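Local atomic coordinates of HTH-type transcriptional regulator ascG (Escherichia coli, PDB entry 3BRQ), a protein that represses transcription of the cryptic asc operon in Escherichia coli by sequence-specific binding to DNA. Residues D58-S62 against A63-R67; L88-D91 against E92-I96. One frame throughout, in Å; residues are numbered along the deposited sequence.

Contact 1. Residues D58-S62 against A63-R67; sequences DGKHS and AEEER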
loop_
_atom_site.group_PDB
_atom_site.type_symbol
_atom_site.label_atom_id
_atom_site.label_comp_id
_atom_site.label_asym_id
_atom_site.label_seq_id
_atom_site.Cartn_x
_atom_site.Cartn_y
_atom_site.Cartn_z
ATOM N N ASP B 58 7.169 14.931 2.272
ATOM C CA ASP B 58 7.753 14.140 1.214
ATOM C C ASP B 58 9.307 14.305 1.292
ATOM O O ASP B 58 9.827 15.382 1.108
ATOM C CB ASP B 58 7.260 14.692 -0.115
ATOM C CG ASP B 58 7.690 13.873 -1.307
ATOM O OD1 ASP B 58 8.273 12.778 -1.091
ATOM O OD2 ASP B 58 7.432 14.368 -2.452
ATOM N N GLY B 59 10.018 13.239 1.524
ATOM C CA GLY B 59 11.508 13.302 1.450
ATOM C C GLY B 59 11.977 13.174 -0.006
ATOM O O GLY B 59 13.193 13.241 -0.293
ATOM N N LYS B 60 11.012 12.968 -0.918
ATOM C CA LYS B 60 11.270 12.950 -2.387
ATOM C C LYS B 60 12.139 11.793 -2.785
ATOM O O LYS B 60 11.806 10.659 -2.473
ATOM C CB LYS B 60 11.807 14.293 -2.913
ATOM C CG LYS B 60 10.984 15.475 -2.523
ATOM C CD LYS B 60 11.518 16.793 -3.029
ATOM C CE LYS B 60 10.556 17.911 -2.532
ATOM N NZ LYS B 60 11.001 19.305 -2.934
ATOM N N HIS B 61 13.312 12.010 -3.376
ATOM C CA HIS B 61 13.948 10.850 -3.939
ATOM C C HIS B 61 15.481 10.936 -4.082
ATOM O O HIS B 61 15.982 10.448 -5.110
ATOM C CB HIS B 61 13.345 10.553 -5.354
ATOM C CG HIS B 61 13.334 9.093 -5.693
ATOM N ND1 HIS B 61 14.477 8.401 -6.045
ATOM C CD2 HIS B 61 12.331 8.185 -5.717
ATOM C CE1 HIS B 61 14.184 7.131 -6.265
ATOM N NE2 HIS B 61 12.887 6.971 -6.077
ATOM N N SER B 62 16.158 11.508 -3.090
ATOM C CA SER B 62 17.635 11.592 -3.079
ATOM C C SER B 62 18.113 11.913 -1.655
ATOM O O SER B 62 17.326 12.354 -0.854
ATOM C CB SER B 62 18.067 12.684 -4.042
ATOM O OG SER B 62 17.638 13.947 -3.551
ATOM N N ALA B 63 19.403 11.744 -1.350
ATOM C CA ALA B 63 19.923 12.129 -0.021
ATOM C C ALA B 63 19.697 13.616 0.265
ATOM O O ALA B 63 19.242 14.006 1.374
ATOM C CB ALA B 63 21.460 11.811 0.092
ATOM N N GLU B 64 20.069 14.458 -0.711
ATOM C CA GLU B 64 19.926 15.894 -0.580
ATOM C C GLU B 64 18.496 16.341 -0.272
ATOM O O GLU B 64 18.283 17.217 0.575
ATOM C CB GLU B 64 20.453 16.618 -1.844
ATOM C CG GLU B 64 20.233 18.179 -1.817
ATOM C CD GLU B 64 21.024 18.911 -0.741
ATOM O OE1 GLU B 64 22.128 18.432 -0.358
ATOM O OE2 GLU B 64 20.575 20.021 -0.333
ATOM N N GLU B 65 17.517 15.739 -0.915
ATOM C CA GLU B 65 16.136 16.135 -0.651
ATOM C C GLU B 65 15.609 15.589 0.713
ATOM O O GLU B 65 14.759 16.214 1.349
ATOM C CB GLU B 65 15.244 15.653 -1.782
ATOM C CG GLU B 65 15.240 16.565 -3.038
ATOM C CD GLU B 65 14.806 15.861 -4.324
ATOM O OE1 GLU B 65 14.990 14.631 -4.523
ATOM O OE2 GLU B 65 14.296 16.566 -5.183
ATOM N N GLU B 66 16.106 14.418 1.147
ATOM C CA GLU B 66 15.766 13.912 2.470
ATOM C C GLU B 66 16.250 14.871 3.532
ATOM O O GLU B 66 15.491 15.208 4.420
ATOM C CB GLU B 66 16.317 12.499 2.695
ATOM C CG GLU B 66 15.648 11.414 1.821
ATOM C CD GLU B 66 16.417 10.091 1.829
ATOM O OE1 GLU B 66 17.619 10.086 2.251
ATOM O OE2 GLU B 66 15.857 9.055 1.392
ATOM N N ARG B 67 17.498 15.336 3.408
ATOM C CA ARG B 67 18.032 16.368 4.273
ATOM C C ARG B 67 17.227 17.704 4.256
ATOM O O ARG B 67 16.903 18.255 5.322
ATOM C CB ARG B 67 19.480 16.586 3.879
ATOM C CG ARG B 67 20.221 17.628 4.633
ATOM C CD ARG B 67 21.452 18.027 3.799
ATOM N NE ARG B 67 22.518 17.086 4.042
ATOM C CZ ARG B 67 23.035 16.208 3.183
ATOM N NH1 ARG B 67 22.626 16.108 1.920
ATOM N NH2 ARG B 67 24.013 15.418 3.616
HETATM O O HOH W 1 13.814 18.952 -4.767
#
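S62 and E65 meet through two hydrogen bonds that share one hydroxyl, an instance of how a single serine can close the start of a helix. S62 OG takes the backbone N-H of E65 at 3.2 Å and gives its own proton to E65 OE1 at 2.9 Å, approaching that oxygen from above the carboxylate plane, 41° out of it. With chi1 at 67°, OG sits between the backbone N and the carbonyl carbon of S62, turned back over the first turn. One residue further, E66 N donates to S62 O at 3.1 Å.

The close-packed side lies beneath this cap. The buried E66 lays its CG 3.3 Å from S62 O and turns its carboxylate inward, where T27 OG1 and the backbone N-H groups of R86 and F87 hold it.

Toward solvent the hold slackens. The K60 and E65 chains, both partly exposed, cross at about a right angle, with K60 CD 3.5 Å from E65 OE2. H61 N reaches E65 OE1 only weakly, at 3.3 Å. K60 NZ stays 4.8 Å from E65 OE2, the two joined through a water that donates to E65 OE2 at 2.5 Å and accepts weakly from K60 NZ.

The whole is a serine N-cap shortly after a strand of the parallel sheet, the strand-to-helix turn of the Rossmann-like domains in LacI-family repressors.

Contact 2. Residues L88-D91 against E92-I96; sequences LSVD and EIDDI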
loop_
_atom_site.group_PDB
_atom_site.type_symbol
_atom_site.label_atom_id
_atom_site.label_comp_id
_atom_site.label_asym_id
_atom_site.label_seq_id
_atom_site.Cartn_x
_atom_site.Cartn_y
_atom_site.Cartn_z
ATOM N N LEU B 88 20.133 8.853 2.480
ATOM C CA LEU B 88 21.159 9.413 3.371
ATOM C C LEU B 88 22.057 8.313 3.923
ATOM O O LEU B 88 21.554 7.272 4.285
ATOM C CB LEU B 88 20.556 10.207 4.513
ATOM C CG LEU B 88 19.965 11.591 4.177
ATOM C CD1 LEU B 88 18.912 11.994 5.237
ATOM C CD2 LEU B 88 21.061 12.645 4.106
ATOM N N SER B 89 23.367 8.536 3.951
ATOM C CA SER B 89 24.279 7.564 4.557
ATOM C C SER B 89 24.110 7.655 6.063
ATOM O O SER B 89 23.681 8.675 6.602
ATOM C CB SER B 89 25.711 7.886 4.202
ATOM O OG SER B 89 26.072 9.074 4.841
ATOM N N VAL B 90 24.414 6.574 6.758
ATOM C CA VAL B 90 24.528 6.592 8.245
ATOM C C VAL B 90 25.234 7.837 8.834
ATOM O O VAL B 90 24.696 8.530 9.727
ATOM C CB VAL B 90 25.118 5.224 8.724
ATOM C CG1 VAL B 90 25.927 5.319 10.012
ATOM C CG2 VAL B 90 23.962 4.234 8.861
ATOM N N ASP B 91 26.429 8.124 8.317
ATOM C CA ASP B 91 27.190 9.265 8.746
ATOM C C ASP B 91 26.468 10.563 8.492
ATOM O O ASP B 91 26.536 11.440 9.321
ATOM C CB ASP B 91 28.555 9.308 8.055
ATOM C CG ASP B 91 29.442 8.162 8.486
ATOM O OD1 ASP B 91 29.288 7.707 9.636
ATOM O OD2 ASP B 91 30.299 7.726 7.686
ATOM N N GLU B 92 25.827 10.701 7.333
ATOM C CA GLU B 92 25.004 11.908 7.099
ATOM C C GLU B 92 23.909 12.047 8.150
ATOM O O GLU B 92 23.661 13.135 8.654
ATOM C CB GLU B 92 24.399 11.902 5.707
ATOM C CG GLU B 92 25.433 12.229 4.640
ATOM C CD GLU B 92 24.903 12.078 3.204
ATOM O OE1 GLU B 92 24.369 11.014 2.829
ATOM O OE2 GLU B 92 25.037 13.054 2.446
ATOM N N ILE B 93 23.264 10.937 8.494
ATOM C CA ILE B 93 22.250 10.950 9.536
ATOM C C ILE B 93 22.865 11.340 10.900
ATOM O O ILE B 93 22.315 12.195 11.584
ATOM C CB ILE B 93 21.435 9.631 9.572
ATOM C CG1 ILE B 93 20.767 9.377 8.184
ATOM C CG2 ILE B 93 20.338 9.724 10.665
ATOM C CD1 ILE B 93 20.569 7.859 7.759
ATOM N N ASP B 94 24.043 10.789 11.259
ATOM C CA ASP B 94 24.671 11.162 12.518
ATOM C C ASP B 94 24.960 12.686 12.537
ATOM O O ASP B 94 24.788 13.364 13.555
ATOM C CB ASP B 94 25.976 10.353 12.759
ATOM C CG ASP B 94 25.724 8.977 13.402
ATOM O OD1 ASP B 94 24.925 8.892 14.364
ATOM O OD2 ASP B 94 26.355 7.974 12.954
ATOM N N ASP B 95 25.379 13.229 11.398
ATOM C CA ASP B 95 25.719 14.654 11.347
ATOM C C ASP B 95 24.468 15.485 11.531
ATOM O O ASP B 95 24.475 16.490 12.250
ATOM C CB ASP B 95 26.389 14.997 10.023
ATOM C CG ASP B 95 27.859 14.548 9.962
ATOM O OD1 ASP B 95 28.446 14.214 10.999
ATOM O OD2 ASP B 95 28.416 14.552 8.844
ATOM N N ILE B 96 23.368 15.047 10.925
ATOM C CA ILE B 96 22.114 15.763 11.114
ATOM C C ILE B 96 21.771 15.830 12.590
ATOM O O ILE B 96 21.498 16.917 13.106
ATOM C CB ILE B 96 20.982 15.201 10.215
ATOM C CG1 ILE B 96 21.203 15.655 8.772
ATOM C CG2 ILE B 96 19.581 15.727 10.618
ATOM C CD1 ILE B 96 20.806 14.650 7.756
HETATM O O HOH W 2 28.641 8.388 12.094
HETATM O O HOH W 3 29.411 11.495 10.870
#
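S89 and E92 form a capping box at the start of helix 90-98. With CG anti to the carbonyl carbon (chi1 -75°) the extended E92 chain runs back past S89 and points OE1 at its backbone: S89 N donates to it at 2.9 Å in an almost straight bond of 178°, meeting the anti lone pair. In return S89 OG accepts from E92 N at 3.0 Å, since a chi1 of 68° tucks the hydroxyl back toward the helix. The same hydroxyl also makes a weak bond to E92 OE1, beyond the two that define the box. The other oxygen, OE2, faces R67 in a salt bridge.

L88 crosses E92 at about a right angle, its CD2 lying 3.8 Å from E92 CB. It meets I96 equally steeply, CD1 against CD1, while its CB rests on I93 CG1 at 3.8 Å. I93 and I96 face inward from the helix, toward V106 and I104, and L88 from the preceding loop packs against both. Replacing E92 by an alanine would probably leave S89 N without its acceptor and R67 without this partner.

On another flank V90 and D94 lie side by side, pointing the same way. D94 turns its carboxylate to the backbone N-H groups of N114 and K113, and one water lies between D91 OD1 and D94 OD2, 2.5 Å from the latter.

Overall arrangement
Following the chain from its N terminus, strand 53-60 leads into contact 1, which closes the short loop between that strand and helix 63-75; the chain then runs through strand 80-84 before contact 2 opens helix 90-98, on the way to strand 104-107. The two are local and in series, neither nested nor crossed, with centres about 13 Å apart. They nevertheless touch: besides the R67 salt bridge, E66 OE1 probably accepts a hydrogen bond from L88 N at 2.8 Å, and L88 CD2 packs 3.6 Å from A63 O. Two successive helix starts are thus joined side by side in the N-terminal subdomain of the periplasmic-binding-protein-like core, and contact 1 also borders the second subunit.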